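Local coordinates for protein GTP cyclohydrolase 1 type 2 homolog (Staphylococcus aureus subsp. aureus, PDB 3LNL) that is of unknown function but belongs to the NIF3 family, carries a dinuclear zinc centre and assembles into a toroidal hexamer capped by PII-like domains, at residues S289-E294 / V323-I328; S126-Q131 / R282-G287; K74-L79 / L86-L91; M11-H16 / E351-D356; E203-A208 / I234-L239. The protein carries 2 engineered substitutions. All blocks are in the same frame, centred on the assembly; numbering follows the deposited sequence.

Interaction 1: residues S289-E294 / V323-I328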
# COMPACT_ATOMS: atom_id res chain seq x y z
N SER B 289 25.64 -6.77 4.44
CA SER B 289 24.81 -7.37 3.39
C SER B 289 24.46 -6.24 2.42
O SER B 289 23.43 -5.58 2.59
CB SER B 289 23.52 -7.95 3.95
OG SER B 289 22.76 -8.58 2.88
N GLY B 290 25.30 -6.02 1.42
CA GLY B 290 25.12 -4.88 0.49
C GLY B 290 24.64 -5.19 -0.89
O GLY B 290 24.62 -4.33 -1.76
N ILE B 291 24.23 -6.44 -1.10
CA ILE B 291 23.73 -6.82 -2.39
C ILE B 291 22.48 -5.97 -2.63
O ILE B 291 21.69 -5.75 -1.70
CB ILE B 291 23.47 -8.35 -2.56
CG1 ILE B 291 24.80 -9.11 -2.62
CG2 ILE B 291 22.63 -8.61 -3.82
CD1 ILE B 291 25.66 -8.81 -3.92
N GLY B 292 22.34 -5.46 -3.86
CA GLY B 292 21.38 -4.44 -4.20
C GLY B 292 22.14 -3.22 -4.70
O GLY B 292 21.60 -2.47 -5.49
N TYR B 293 23.39 -3.05 -4.29
CA TYR B 293 24.22 -1.87 -4.69
C TYR B 293 25.27 -2.19 -5.73
O TYR B 293 25.97 -1.28 -6.19
CB TYR B 293 24.91 -1.22 -3.46
CG TYR B 293 23.96 -0.51 -2.55
CD1 TYR B 293 23.34 -1.17 -1.51
CD2 TYR B 293 23.69 0.84 -2.72
CE1 TYR B 293 22.44 -0.50 -0.65
CE2 TYR B 293 22.81 1.52 -1.88
CZ TYR B 293 22.20 0.84 -0.85
OH TYR B 293 21.35 1.48 -0.04
N GLU B 294 25.38 -3.45 -6.14
CA GLU B 294 26.50 -3.86 -7.01
C GLU B 294 26.47 -3.24 -8.40
O GLU B 294 27.53 -2.87 -8.94
CB GLU B 294 26.68 -5.39 -7.09
CG GLU B 294 25.56 -6.24 -7.72
CD GLU B 294 24.39 -6.54 -6.78
OE1 GLU B 294 24.23 -5.81 -5.76
OE2 GLU B 294 23.61 -7.50 -7.08
N VAL B 323 29.33 -8.42 -13.57
CA VAL B 323 29.58 -7.66 -12.37
C VAL B 323 30.43 -8.54 -11.43
O VAL B 323 30.03 -9.67 -11.05
CB VAL B 323 28.27 -7.17 -11.69
CG1 VAL B 323 28.58 -6.52 -10.28
CG2 VAL B 323 27.55 -6.17 -12.60
N ASN B 324 31.62 -8.09 -11.08
CA ASN B 324 32.46 -8.89 -10.26
C ASN B 324 32.18 -8.71 -8.75
O ASN B 324 32.00 -7.60 -8.28
CB ASN B 324 33.93 -8.60 -10.55
CG ASN B 324 34.28 -8.81 -11.97
OD1 ASN B 324 33.94 -9.85 -12.54
ND2 ASN B 324 34.95 -7.85 -12.57
N LEU B 325 32.11 -9.81 -8.02
CA LEU B 325 31.78 -9.76 -6.59
C LEU B 325 32.80 -10.52 -5.78
O LEU B 325 33.41 -11.46 -6.29
CB LEU B 325 30.42 -10.39 -6.32
CG LEU B 325 29.21 -9.87 -7.05
CD1 LEU B 325 28.01 -10.83 -6.74
CD2 LEU B 325 28.89 -8.43 -6.72
N ILE B 326 33.01 -10.07 -4.54
CA ILE B 326 33.65 -10.86 -3.50
C ILE B 326 32.75 -10.85 -2.25
O ILE B 326 32.37 -9.80 -1.72
CB ILE B 326 35.10 -10.38 -3.11
CG1 ILE B 326 36.01 -10.33 -4.33
CG2 ILE B 326 35.69 -11.34 -2.07
CD1 ILE B 326 37.31 -9.61 -4.16
N ASP B 327 32.45 -12.05 -1.78
CA ASP B 327 31.83 -12.27 -0.48
C ASP B 327 32.90 -12.46 0.56
O ASP B 327 33.51 -13.52 0.66
CB ASP B 327 30.91 -13.49 -0.55
CG ASP B 327 29.96 -13.62 0.63
OD1 ASP B 327 30.18 -12.97 1.67
OD2 ASP B 327 28.99 -14.41 0.50
N ILE B 328 33.10 -11.44 1.39
CA ILE B 328 34.03 -11.53 2.52
C ILE B 328 33.33 -11.98 3.82
O ILE B 328 33.98 -12.05 4.91
CB ILE B 328 34.76 -10.22 2.79
CG1 ILE B 328 33.78 -9.07 3.01
CG2 ILE B 328 35.76 -9.95 1.69
CD1 ILE B 328 34.47 -7.75 3.59

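Interaction 2: residues S126-Q131 / R282-G287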
# COMPACT_ATOMS: atom_id res chain seq x y z
N SER B 126 37.14 6.89 -0.59
CA SER B 126 36.09 7.86 -0.33
C SER B 126 34.70 7.26 -0.25
O SER B 126 34.41 6.23 -0.88
CB SER B 126 36.11 9.03 -1.32
OG SER B 126 35.90 8.62 -2.60
N ILE B 127 33.86 7.98 0.50
CA ILE B 127 32.49 7.65 0.69
C ILE B 127 31.78 7.67 -0.65
O ILE B 127 32.04 8.56 -1.48
CB ILE B 127 31.79 8.64 1.68
CG1 ILE B 127 32.30 8.39 3.11
CG2 ILE B 127 30.24 8.50 1.61
CD1 ILE B 127 31.80 7.04 3.76
N ILE B 128 30.88 6.71 -0.85
CA ILE B 128 29.97 6.69 -2.01
C ILE B 128 28.52 6.60 -1.52
O ILE B 128 28.23 6.45 -0.30
CB ILE B 128 30.30 5.54 -3.03
CG1 ILE B 128 30.27 4.19 -2.34
CG2 ILE B 128 31.64 5.82 -3.76
CD1 ILE B 128 30.46 3.01 -3.24
N ASN B 129 27.60 6.69 -2.48
CA ASN B 129 26.15 6.68 -2.18
C ASN B 129 25.76 7.78 -1.19
O ASN B 129 24.96 7.57 -0.27
CB ASN B 129 25.70 5.28 -1.70
CG ASN B 129 25.93 4.19 -2.75
OD1 ASN B 129 25.61 4.38 -3.89
ND2 ASN B 129 26.57 3.09 -2.37
N ASN B 130 26.31 8.97 -1.37
CA ASN B 130 26.13 10.04 -0.39
C ASN B 130 24.70 10.44 -0.11
O ASN B 130 23.91 10.55 -1.03
CB ASN B 130 26.90 11.30 -0.79
CG ASN B 130 28.33 11.00 -1.03
OD1 ASN B 130 28.61 10.12 -1.82
ND2 ASN B 130 29.23 11.62 -0.28
N GLN B 131 24.40 10.67 1.17
CA GLN B 131 23.11 11.21 1.57
C GLN B 131 22.99 12.66 0.99
O GLN B 131 23.98 13.21 0.47
CB GLN B 131 22.96 11.17 3.11
CG GLN B 131 23.18 9.79 3.69
CD GLN B 131 22.94 9.70 5.20
OE1 GLN B 131 22.86 10.72 5.90
NE2 GLN B 131 22.81 8.45 5.71
N ARG B 282 39.85 -0.56 -8.95
CA ARG B 282 38.91 0.15 -8.11
C ARG B 282 37.91 -0.82 -7.47
O ARG B 282 37.32 -1.66 -8.13
CB ARG B 282 38.18 1.24 -8.90
CG ARG B 282 39.13 2.13 -9.66
CD ARG B 282 38.41 3.21 -10.46
NE ARG B 282 37.74 4.11 -9.53
CZ ARG B 282 36.84 5.01 -9.87
NH1 ARG B 282 36.47 5.14 -11.15
NH2 ARG B 282 36.31 5.79 -8.94
N ILE B 283 37.71 -0.65 -6.17
CA ILE B 283 36.98 -1.54 -5.31
C ILE B 283 35.87 -0.77 -4.60
O ILE B 283 36.10 0.24 -3.98
CB ILE B 283 37.99 -2.11 -4.29
CG1 ILE B 283 39.11 -2.89 -5.09
CG2 ILE B 283 37.29 -3.08 -3.31
CD1 ILE B 283 40.41 -2.64 -4.57
N ALA B 284 34.63 -1.25 -4.70
CA ALA B 284 33.54 -0.70 -3.89
C ALA B 284 33.32 -1.69 -2.74
O ALA B 284 33.31 -2.91 -2.97
CB ALA B 284 32.28 -0.56 -4.73
N ILE B 285 33.09 -1.18 -1.55
CA ILE B 285 32.91 -2.00 -0.33
C ILE B 285 31.70 -1.56 0.45
O ILE B 285 31.57 -0.40 0.80
CB ILE B 285 34.10 -1.89 0.62
CG1 ILE B 285 35.41 -2.35 -0.03
CG2 ILE B 285 33.85 -2.76 1.88
CD1 ILE B 285 36.65 -1.76 0.67
N ILE B 286 30.77 -2.50 0.66
CA ILE B 286 29.69 -2.33 1.62
C ILE B 286 29.70 -3.54 2.56
O ILE B 286 29.30 -4.65 2.22
CB ILE B 286 28.29 -2.12 1.00
CG1 ILE B 286 28.29 -0.88 0.13
CG2 ILE B 286 27.23 -1.98 2.15
CD1 ILE B 286 27.02 -0.63 -0.61
N GLY B 287 30.23 -3.33 3.75
CA GLY B 287 30.30 -4.44 4.69
C GLY B 287 28.94 -4.81 5.16
O GLY B 287 28.08 -3.97 5.24

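Interaction 3: residues K74-L79 / L86-L91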
# COMPACT_ATOMS: atom_id res chain seq x y z
N LYS B 74 13.51 -5.40 15.78
CA LYS B 74 12.08 -5.24 15.78
C LYS B 74 11.66 -5.38 17.26
O LYS B 74 12.27 -6.11 18.05
CB LYS B 74 11.41 -6.21 14.81
CG LYS B 74 11.96 -6.01 13.39
CD LYS B 74 10.90 -6.05 12.28
CE LYS B 74 11.38 -5.38 10.97
NZ LYS B 74 12.49 -6.13 10.25
N GLY B 75 10.65 -4.67 17.68
CA GLY B 75 10.43 -4.67 19.10
C GLY B 75 10.32 -6.07 19.73
O GLY B 75 9.83 -7.04 19.12
N VAL B 76 10.76 -6.18 20.99
CA VAL B 76 10.64 -7.43 21.71
C VAL B 76 9.21 -7.54 22.20
O VAL B 76 8.70 -6.59 22.72
CB VAL B 76 11.57 -7.43 22.93
CG1 VAL B 76 13.01 -7.43 22.47
CG2 VAL B 76 11.25 -6.19 23.81
N THR B 77 8.54 -8.67 22.00
CA THR B 77 7.24 -8.89 22.61
C THR B 77 7.28 -9.69 23.93
O THR B 77 6.27 -9.80 24.60
CB THR B 77 6.32 -9.60 21.65
OG1 THR B 77 6.94 -10.82 21.25
CG2 THR B 77 6.02 -8.68 20.39
N SER B 78 8.43 -10.24 24.27
CA SER B 78 8.63 -10.79 25.61
C SER B 78 10.08 -10.72 26.10
O SER B 78 10.98 -10.58 25.32
CB SER B 78 8.15 -12.23 25.67
OG SER B 78 9.04 -13.05 24.99
N LEU B 79 10.27 -10.85 27.41
CA LEU B 79 11.61 -10.86 28.01
C LEU B 79 11.67 -12.03 29.00
O LEU B 79 11.49 -11.89 30.21
CB LEU B 79 11.87 -9.52 28.69
CG LEU B 79 11.90 -8.36 27.70
CD1 LEU B 79 11.77 -6.99 28.39
CD2 LEU B 79 13.21 -8.47 26.88
N LEU B 86 17.28 -13.78 27.41
CA LEU B 86 18.29 -14.08 28.41
C LEU B 86 19.40 -13.03 28.39
O LEU B 86 19.86 -12.61 29.43
CB LEU B 86 18.86 -15.48 28.13
CG LEU B 86 19.64 -16.17 29.23
CD1 LEU B 86 18.72 -16.53 30.38
CD2 LEU B 86 20.35 -17.43 28.68
N ILE B 87 19.75 -12.53 27.22
CA ILE B 87 20.81 -11.55 27.08
C ILE B 87 20.31 -10.17 27.62
O ILE B 87 20.99 -9.49 28.42
CB ILE B 87 21.25 -11.37 25.60
CG1 ILE B 87 21.82 -12.68 25.02
CG2 ILE B 87 22.31 -10.29 25.47
CD1 ILE B 87 22.03 -12.63 23.53
N ILE B 88 19.08 -9.81 27.26
CA ILE B 88 18.55 -8.51 27.61
C ILE B 88 18.37 -8.46 29.13
O ILE B 88 18.70 -7.45 29.79
CB ILE B 88 17.22 -8.26 26.87
CG1 ILE B 88 17.44 -8.12 25.36
CG2 ILE B 88 16.49 -7.03 27.46
CD1 ILE B 88 16.09 -8.29 24.52
N ARG B 89 17.80 -9.53 29.69
CA ARG B 89 17.63 -9.66 31.15
C ARG B 89 18.98 -9.60 31.90
O ARG B 89 19.07 -8.98 32.94
CB ARG B 89 16.87 -10.94 31.54
CG ARG B 89 15.42 -11.00 30.99
CD ARG B 89 14.80 -12.38 31.06
NE ARG B 89 14.83 -12.88 32.42
CZ ARG B 89 13.97 -12.56 33.38
NH1 ARG B 89 12.88 -11.79 33.16
NH2 ARG B 89 14.15 -13.07 34.57
N LYS B 90 20.00 -10.23 31.36
CA LYS B 90 21.29 -10.20 32.01
C LYS B 90 21.87 -8.78 32.03
O LYS B 90 22.42 -8.38 33.05
CB LYS B 90 22.26 -11.22 31.38
CG LYS B 90 23.60 -11.36 32.19
CD LYS B 90 24.08 -12.79 32.25
CE LYS B 90 25.16 -13.05 33.29
NZ LYS B 90 25.73 -14.39 32.94
N LEU B 91 21.71 -8.03 30.94
CA LEU B 91 22.16 -6.61 30.87
C LEU B 91 21.50 -5.83 31.99
O LEU B 91 22.15 -5.13 32.77
CB LEU B 91 21.82 -5.98 29.49
CG LEU B 91 22.65 -6.50 28.33
CD1 LEU B 91 22.03 -6.24 26.91
CD2 LEU B 91 24.09 -5.93 28.44

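Interaction 4: residues M11-H16 / E351-D356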
# COMPACT_ATOMS: atom_id res chain seq x y z
N MET B 11 26.54 9.57 25.12
CA MET B 11 25.65 9.66 23.97
C MET B 11 25.87 10.94 23.16
O MET B 11 25.87 10.92 21.91
CB MET B 11 24.20 9.55 24.40
CG MET B 11 23.84 8.11 24.83
SD MET B 11 23.92 6.94 23.46
CE MET B 11 22.82 7.60 22.28
N THR B 12 26.02 12.06 23.86
CA THR B 12 26.30 13.34 23.19
C THR B 12 27.60 13.28 22.40
O THR B 12 27.68 13.77 21.28
CB THR B 12 26.36 14.50 24.22
OG1 THR B 12 25.13 14.54 24.97
CG2 THR B 12 26.60 15.82 23.53
N LEU B 13 28.63 12.68 22.97
CA LEU B 13 29.91 12.57 22.28
C LEU B 13 29.80 11.68 21.06
O LEU B 13 30.25 12.04 19.98
CB LEU B 13 30.97 12.05 23.25
CG LEU B 13 32.42 11.93 22.74
CD1 LEU B 13 32.88 13.29 22.20
CD2 LEU B 13 33.32 11.48 23.90
N LEU B 14 29.15 10.52 21.22
CA LEU B 14 28.95 9.57 20.12
C LEU B 14 28.19 10.21 18.98
O LEU B 14 28.57 10.08 17.80
CB LEU B 14 28.18 8.35 20.59
CG LEU B 14 28.94 7.50 21.60
CD1 LEU B 14 28.15 6.22 22.02
CD2 LEU B 14 30.35 7.12 21.07
N ASP B 15 27.13 10.92 19.35
CA ASP B 15 26.31 11.58 18.39
C ASP B 15 27.02 12.73 17.63
O ASP B 15 26.77 12.99 16.44
CB ASP B 15 25.05 12.11 19.08
CG ASP B 15 24.10 12.71 18.12
OD1 ASP B 15 23.68 12.07 17.16
OD2 ASP B 15 23.77 13.86 18.30
N HIS B 16 27.93 13.41 18.33
CA HIS B 16 28.72 14.46 17.71
C HIS B 16 29.54 13.87 16.54
O HIS B 16 29.54 14.41 15.45
CB HIS B 16 29.62 15.13 18.75
CG HIS B 16 30.51 16.19 18.18
ND1 HIS B 16 30.04 17.43 17.82
CD2 HIS B 16 31.82 16.16 17.84
CE1 HIS B 16 31.03 18.13 17.30
NE2 HIS B 16 32.12 17.38 17.29
N GLU B 351 38.69 14.98 24.83
CA GLU B 351 37.85 15.57 25.87
C GLU B 351 38.47 15.43 27.24
O GLU B 351 37.84 15.76 28.22
CB GLU B 351 36.50 14.85 25.90
CG GLU B 351 35.75 14.85 24.60
CD GLU B 351 35.12 16.17 24.28
OE1 GLU B 351 34.27 16.60 25.08
OE2 GLU B 351 35.47 16.75 23.23
N LYS B 352 39.67 14.85 27.30
CA LYS B 352 40.33 14.48 28.54
C LYS B 352 39.49 13.56 29.44
O LYS B 352 39.29 13.85 30.62
CB LYS B 352 40.81 15.75 29.28
CG LYS B 352 41.61 16.70 28.38
CD LYS B 352 42.79 15.98 27.71
CE LYS B 352 43.45 16.77 26.54
NZ LYS B 352 44.69 17.46 27.01
N ILE B 353 39.04 12.44 28.89
CA ILE B 353 38.21 11.47 29.62
C ILE B 353 39.06 10.22 29.79
O ILE B 353 39.68 9.76 28.82
CB ILE B 353 36.92 11.17 28.81
CG1 ILE B 353 35.97 12.35 28.90
CG2 ILE B 353 36.24 9.92 29.30
CD1 ILE B 353 34.85 12.29 27.96
N ASN B 354 39.10 9.68 31.01
CA ASN B 354 40.07 8.61 31.34
C ASN B 354 39.52 7.19 31.30
O ASN B 354 40.27 6.20 31.54
CB ASN B 354 40.74 8.87 32.69
CG ASN B 354 41.85 9.92 32.59
OD1 ASN B 354 42.47 10.08 31.52
ND2 ASN B 354 42.12 10.61 33.70
N ILE B 355 38.28 7.08 30.85
CA ILE B 355 37.54 5.84 30.86
C ILE B 355 38.15 4.87 29.86
O ILE B 355 38.41 5.22 28.73
CB ILE B 355 36.06 6.15 30.55
CG1 ILE B 355 35.47 6.95 31.71
CG2 ILE B 355 35.25 4.89 30.30
CD1 ILE B 355 34.25 7.77 31.23
N ASP B 356 38.35 3.63 30.29
CA ASP B 356 38.90 2.56 29.46
C ASP B 356 37.93 2.15 28.37
O ASP B 356 36.72 2.05 28.63
CB ASP B 356 39.13 1.30 30.29
CG ASP B 356 40.07 1.52 31.46
OD1 ASP B 356 41.06 2.31 31.32
OD2 ASP B 356 39.78 0.92 32.52

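Interaction 5: residues E203-A208 / I234-L239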
# COMPACT_ATOMS: atom_id res chain seq x y z
N GLU B 203 21.61 37.61 2.36
CA GLU B 203 21.43 36.15 2.28
C GLU B 203 22.33 35.41 3.30
O GLU B 203 23.42 35.86 3.64
CB GLU B 203 21.76 35.62 0.88
CG GLU B 203 21.20 36.47 -0.29
CD GLU B 203 21.61 35.93 -1.66
OE1 GLU B 203 21.18 36.52 -2.69
OE2 GLU B 203 22.36 34.93 -1.74
N PHE B 204 21.84 34.28 3.76
CA PHE B 204 22.64 33.39 4.59
C PHE B 204 22.02 31.99 4.62
O PHE B 204 20.89 31.77 4.14
CB PHE B 204 22.81 33.96 6.01
CG PHE B 204 21.52 34.20 6.73
CD1 PHE B 204 21.04 33.27 7.66
CD2 PHE B 204 20.79 35.36 6.51
CE1 PHE B 204 19.85 33.49 8.34
CE2 PHE B 204 19.61 35.58 7.19
CZ PHE B 204 19.14 34.64 8.11
N MET B 205 22.78 31.06 5.19
CA MET B 205 22.41 29.65 5.21
C MET B 205 21.90 29.25 6.56
O MET B 205 22.37 29.74 7.57
CB MET B 205 23.63 28.80 4.83
CG MET B 205 24.11 29.04 3.42
SD MET B 205 22.81 28.65 2.21
CE MET B 205 22.72 26.84 2.40
N ILE B 206 20.91 28.37 6.58
CA ILE B 206 20.52 27.69 7.80
C ILE B 206 20.33 26.20 7.52
O ILE B 206 20.03 25.80 6.38
CB ILE B 206 19.21 28.27 8.41
CG1 ILE B 206 18.06 28.20 7.38
CG2 ILE B 206 19.43 29.71 8.92
CD1 ILE B 206 16.66 28.12 7.99
N ASP B 207 20.53 25.38 8.54
CA ASP B 207 20.15 23.98 8.48
C ASP B 207 18.63 23.92 8.51
O ASP B 207 17.99 24.87 8.97
CB ASP B 207 20.70 23.21 9.69
CG ASP B 207 22.20 23.24 9.75
OD1 ASP B 207 22.82 23.48 8.69
OD2 ASP B 207 22.77 23.02 10.84
N ALA B 208 18.08 22.80 8.05
CA ALA B 208 16.62 22.64 7.95
C ALA B 208 15.86 22.82 9.28
O ALA B 208 14.74 23.34 9.28
CB ALA B 208 16.27 21.30 7.31
N ILE B 234 17.76 24.27 -0.35
CA ILE B 234 19.01 23.89 -1.02
C ILE B 234 19.36 22.49 -0.55
O ILE B 234 19.36 22.22 0.65
CB ILE B 234 20.18 24.81 -0.57
CG1 ILE B 234 19.95 26.24 -1.00
CG2 ILE B 234 21.51 24.33 -1.15
CD1 ILE B 234 19.91 26.43 -2.50
N LYS B 235 19.66 21.59 -1.48
CA LYS B 235 20.17 20.29 -1.12
C LYS B 235 21.66 20.28 -1.40
O LYS B 235 22.12 20.80 -2.42
CB LYS B 235 19.44 19.19 -1.85
CG LYS B 235 18.00 19.05 -1.36
CD LYS B 235 17.24 17.92 -2.05
CE LYS B 235 15.98 17.58 -1.23
NZ LYS B 235 15.15 16.47 -1.78
N GLN B 236 22.39 19.71 -0.45
CA GLN B 236 23.84 19.54 -0.56
C GLN B 236 24.18 18.08 -0.38
O GLN B 236 23.55 17.40 0.41
CB GLN B 236 24.55 20.29 0.56
CG GLN B 236 24.33 21.78 0.57
CD GLN B 236 25.32 22.48 1.48
OE1 GLN B 236 26.02 21.84 2.26
NE2 GLN B 236 25.38 23.80 1.38
N THR B 237 25.21 17.64 -1.08
CA THR B 237 25.71 16.30 -0.95
C THR B 237 26.36 16.14 0.41
O THR B 237 27.20 16.93 0.80
CB THR B 237 26.71 15.98 -2.06
OG1 THR B 237 26.06 16.23 -3.31
CG2 THR B 237 27.14 14.52 -1.97
N SER B 238 25.94 15.11 1.12
CA SER B 238 26.39 14.89 2.47
C SER B 238 27.79 14.29 2.44
O SER B 238 28.19 13.69 1.45
CB SER B 238 25.48 13.84 3.14
OG SER B 238 25.90 13.64 4.46
N LEU B 239 28.47 14.35 3.57
CA LEU B 239 29.69 13.61 3.78
C LEU B 239 29.43 12.14 4.14
O LEU B 239 30.36 11.35 4.11
CB LEU B 239 30.55 14.30 4.85
CG LEU B 239 31.06 15.70 4.44
CD1 LEU B 239 31.89 16.27 5.55
CD2 LEU B 239 31.87 15.69 3.15

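Interaction 1: residues S289-E294 / V323-I328
E294 lays the aliphatic root of its side chain against two hydrophobic residues of 323-328: its CB is 3.8 Å from L325 CD2 and 3.9 Å from V323 CG1, and CG touches the same two methyl groups. The other branch of L325 is used as well, CD1 meeting I291 CD1 at 4.2 Å, where the two side chains cross nearly at right angles. L325 thus divides its two methyls between I291 and E294.

The acid end of E294 points elsewhere. CG stands between the backbone N and the carbonyl carbon (chi1 64°), and a bend at chi2 folds the carboxylate back onto its own loop, where OE1 accepts the N-H of G292 at 2.7 Å through its syn lone pair. That short bond braces a type II turn from G290 to Y293, with G292 at the position of positive phi.

This loop leads from strand 279-285 into helix 294-299, and strand 325-327 lies two places along the sheet, with 304-307 parallel between them, in consecutive beta-alpha-beta units of the NIF3 fold. F305 of strand 304-307 touches both E294 and L325, while helix 312-321 brings A318 to V323 and L325 and D314 to I291.

Interaction 2: residues S126-Q131 / R282-G287
A284 offers its lone methyl to I128, with A284 CB and I128 CD1 4.3 Å apart. The isoleucine reaches it because CD1 stands anti to CA (chi2 175°), extending the longer branch. Next along strand 279-285, I285 turns to helix 112-119, where it packs on L116 and A117. I286 comes back toward N129, putting its CD1 4.1 Å from N129 ND2, the two side chains crossing almost perpendicularly. Y293 packs on both of them. G287 follows, its N-H taken by the side-chain oxygen of N113.

N129 sits at a kink of strand 125-142, with backbone angles of 56° and 42°, the left-handed helical region that asparagine tolerates well. Its amide is gripped three times: ND2 gives a hydrogen bond to the carbonyl of L242, and OD1 is hydrogen-bonded to the NE2 atoms of Q296 and Q300.

The I286 side chain lies about 7 Å from a zinc ion, so this packing borders the dinuclear centre. Across the two segments the contact is purely van der Waals. The polar needs of N129 are met by L242 and the two glutamines, which fix how its amide is turned and leave I286 to pack against a group already held.

Interaction 3: residues K74-L79 / L86-L91
V76 turns its CG1 to I88 of the helix, meeting CD1 at 3.8 Å as the two side chains slide past each other in opposite directions. The next residue, T77, looks across the subunit boundary, its carbonyl accepting a hydrogen bond from ND2 of N28 in a neighbouring subunit.

L79 then makes a double contact. Its side chain crosses that of I88 at about a right angle, so that one methyl, CD2, sits against both branches of the isoleucine, 3.6 Å from I88 CG2 and 3.7 Å from I88 CD1. Its carbonyl oxygen meanwhile takes a long hydrogen bond of 3.3 Å from R89 NH1. That bond is neither straight nor flat: the angle at the hydrogen is 144°, and the donor is tilted 32° from the carbonyl plane. A bend at chi3 (57°) turns the guanidinium to the oxygen; R89 CD, already placed by the first two torsions, lies 3.5 Å from L79 O.

The same residues work between subunits. V76 packs on V76 of the neighbouring subunit, L79 on its I88 and I88 on its L79, a reciprocal hydrophobic cluster, and R89 lies on its G34. The loop is held on its own helix 83-93 while L79, pairing in parallel with a strand of the neighbouring subunit, carries the sheet across, an interface beta-sheet extension consistent with a joint of the toroidal hexamer.

Interaction 4: residues M11-H16 / E351-D356
No polar bond joins L13 to E351 or I353; the shortest one at hand is an ordinary helical bond, from D15 N to M11 O at 2.9 Å, in the turn of helix 7-17 that presents L13. This leucine carries the whole contact. Chi1 of -177° sends CG out anti to the backbone N, and from there the two methyls go to different partners. CD1 goes to the glutamate, 4.1 Å from E351 CG and 4.2 Å from E351 CD, the two side chains running alongside in opposite senses. CD2 goes to the isoleucine, 4.4 Å from I353 CD1.

In E351 a bend at chi2 (-76°) turns CD, like CG, alongside the leucine. K352 takes a positive phi and closes helix 336-350 with a Schellman motif; E351 and I353, before and after it, both point toward L13. F348, in the last turn of that helix, touches both L13 and I353 and so fills in the hydrophobic side of the patch. Further along helix 7-17, L14 packs on L344 and W347, and the two helices are joined by more than this edge. Beyond D356 the chain enters strand 357-359, an outermost strand, within this chain, of the five-stranded sheet.

Chemically this is a loose, solvent-side contact: methyls against a methyl, a methylene and a carboxylate carbon. H16 NE2 and E351 OE2 stay 6.8 Å apart, so any electrostatic coupling is probably slight, and the charge on H16 is not known.

Interaction 5: residues E203-A208 / I234-L239
M205 and Q236 approach from opposite directions, one side chain curled and the other stretched, and meet with the methionine methyl against the amide nitrogen: M205 CE is 4.2 Å from Q236 NE2. The methionine turns the same way at all three torsions (near -64°, -60° and -68°), winding the chain into a hook that brings CE over toward the other strand. Q236, by contrast, runs extended beyond CG, so its amide reaches back to the methionine. I234, two residues earlier on the same strand and on the same side of it, takes the hook from another quarter, with I234 CB 4.4 Å from M205 CE. One methyl therefore bridges an aliphatic stem and an amide, by packing alone.

Strands 197-207 and 229-238 are not direct neighbours: the alpha carbons of M205 and I234 stand 9.1 Å apart. Strand 125-142 runs between them, bonded through its backbone to I206 at Y136 on one side and to I234 and Q236 at Y135 and D133 on the other. The contact thus spans the width of the middle strand. Another subunit is close by: its F231 packs on I234, and its Y141 hydroxyl is hydrogen-bonded to E203 OE2.

The order of the strands, 229-238, 125-142, 197-207 and 170-176, with helices 147-156 and 211-221 in the connections, is the antiparallel beta-alpha-beta-beta-alpha-beta arrangement of the PII-like domain, whose trimers cap the entries to the hexamer's cavity.

Interactions 1 and 3 are buried, 2 and 5 partly so, and 4 lies at the surface. Interactions 1 and 2 meet through Y293 of the 289-294 loop, and both reach the mixed sheet, interaction 2 nearer the zinc centre. Interaction 2 reaches interaction 5 along strand 125-142, Q131 O and S238 N lying 2.8 Å apart in a probable hydrogen bond; this strand ties the PII-like domain to the NIF3 body. Interactions 3 and 4 belong to the other part of that body, their centres about 27 Å apart. Interaction 3 alone bonds across its segments; the other four rest on apolar or mixed packing.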